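Local coordinates for aldehyde dehydrogenase (Listeria monocytogenes, PDB 3K9D), which probably oxidises the aldehyde or oxo group of its substrates, with NAD or NADP as the electron acceptor, at residues A[268-271]-A[272-276]. Numbering follows the deposited sequence.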
# COMPACT_ATOMS: atom_id res chain seq x y z
N ILE A 268 31.33 -11.58 -26.19
CA ILE A 268 32.09 -10.37 -26.55
C ILE A 268 32.12 -10.19 -28.07
O ILE A 268 31.77 -9.12 -28.56
CB ILE A 268 33.51 -10.35 -25.90
CG1 ILE A 268 33.37 -10.28 -24.37
CG2 ILE A 268 34.35 -9.19 -26.45
CD1 ILE A 268 34.62 -10.01 -23.62
N ALA A 269 32.46 -11.26 -28.80
CA ALA A 269 32.46 -11.23 -30.28
C ALA A 269 31.12 -10.80 -30.90
O ALA A 269 31.09 -10.00 -31.84
CB ALA A 269 32.92 -12.58 -30.84
N GLU A 270 30.02 -11.31 -30.36
CA GLU A 270 28.70 -10.94 -30.83
C GLU A 270 28.32 -9.50 -30.48
O GLU A 270 27.75 -8.79 -31.32
CB GLU A 270 27.65 -11.93 -30.32
CG GLU A 270 26.26 -11.83 -30.96
CD GLU A 270 26.24 -12.02 -32.47
OE1 GLU A 270 27.13 -12.71 -33.01
OE2 GLU A 270 25.33 -11.46 -33.12
N PHE A 271 28.63 -9.08 -29.24
CA PHE A 271 28.39 -7.70 -28.82
C PHE A 271 29.12 -6.77 -29.80
O PHE A 271 28.53 -5.81 -30.30
CB PHE A 271 28.81 -7.45 -27.35
CG PHE A 271 27.64 -7.48 -26.37
CD1 PHE A 271 26.63 -6.51 -26.43
CD2 PHE A 271 27.55 -8.47 -25.39
CE1 PHE A 271 25.54 -6.53 -25.54
CE2 PHE A 271 26.48 -8.49 -24.48
CZ PHE A 271 25.47 -7.51 -24.56
N ARG A 272 30.37 -7.10 -30.11
CA ARG A 272 31.15 -6.38 -31.14
C ARG A 272 30.55 -6.32 -32.54
O ARG A 272 30.47 -5.24 -33.14
CB ARG A 272 32.57 -6.92 -31.22
CG ARG A 272 33.46 -6.30 -30.20
CD ARG A 272 34.83 -6.95 -30.14
NE ARG A 272 35.65 -6.23 -29.18
CZ ARG A 272 36.64 -6.75 -28.47
NH1 ARG A 272 36.98 -8.02 -28.58
NH2 ARG A 272 37.31 -5.97 -27.63
N LYS A 273 30.13 -7.48 -33.06
CA LYS A 273 29.43 -7.61 -34.34
C LYS A 273 28.20 -6.70 -34.46
O LYS A 273 27.93 -6.10 -35.52
CB LYS A 273 29.01 -9.07 -34.56
CG LYS A 273 28.74 -9.45 -36.02
CD LYS A 273 27.95 -10.72 -36.15
CE LYS A 273 27.39 -10.78 -37.57
NZ LYS A 273 26.31 -11.78 -37.78
N GLN A 274 27.47 -6.57 -33.36
CA GLN A 274 26.22 -5.82 -33.34
C GLN A 274 26.37 -4.35 -32.91
O GLN A 274 25.37 -3.64 -32.73
CB GLN A 274 25.20 -6.53 -32.45
CG GLN A 274 24.65 -7.82 -33.03
CD GLN A 274 23.39 -8.30 -32.31
OE1 GLN A 274 22.46 -7.53 -32.08
NE2 GLN A 274 23.35 -9.58 -31.99
N GLY A 275 27.60 -3.91 -32.71
CA GLY A 275 27.90 -2.47 -32.56
C GLY A 275 28.40 -1.98 -31.22
O GLY A 275 28.61 -0.78 -31.03
N ALA A 276 28.59 -2.90 -30.27
CA ALA A 276 29.13 -2.55 -28.95
C ALA A 276 30.64 -2.31 -28.97
O ALA A 276 31.40 -3.01 -29.65
CB ALA A 276 28.78 -3.62 -27.93
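Glu270 and Gln274, one helical turn apart, join their side chains across the end of helix 261-273. The Glu270 chain sets off with CG anti to its own N (chi1 -168°) and then bends at chi2, which swings the carboxylate round to Gln274. Gln274 NE2 donates to Glu270 OE2 at 3.0 Å, on the anti lone pair, the one turned away from OE1. The bond lies close to the amide plane, yet carboxylate and amide planes stand 71° apart. NE2 also donates to the carbonyl of Pro233 on helix 232-243, so two acceptors fix the amide's rotation and tie the two helices together. On the flank facing strand 276-278, Ile268 and Arg272 run side by side; the methyl Ile268 CG2 packs over one face of the guanidinium, 3.6 Å from Arg272 NH1, while the extended arginine carries its charge to the exposed surface. Phe271 turns its ring inward to Ile326 and Phe278, and its CB meets the small CB of Ala276 at 3.9 Å. At the same point the helix ends: Ala276 N bonds to Phe271 O at 2.9 Å and Gly275 N to Arg272 O at 3.2 Å. Gly275 has positive phi (113°), a conformation glycine accepts readily but in which a CB would collide with Gln274 O. This is a Schellman motif, here turning the chain into strand 276-278, outermost within this chain in a parallel sheet of the aldehyde dehydrogenase fold.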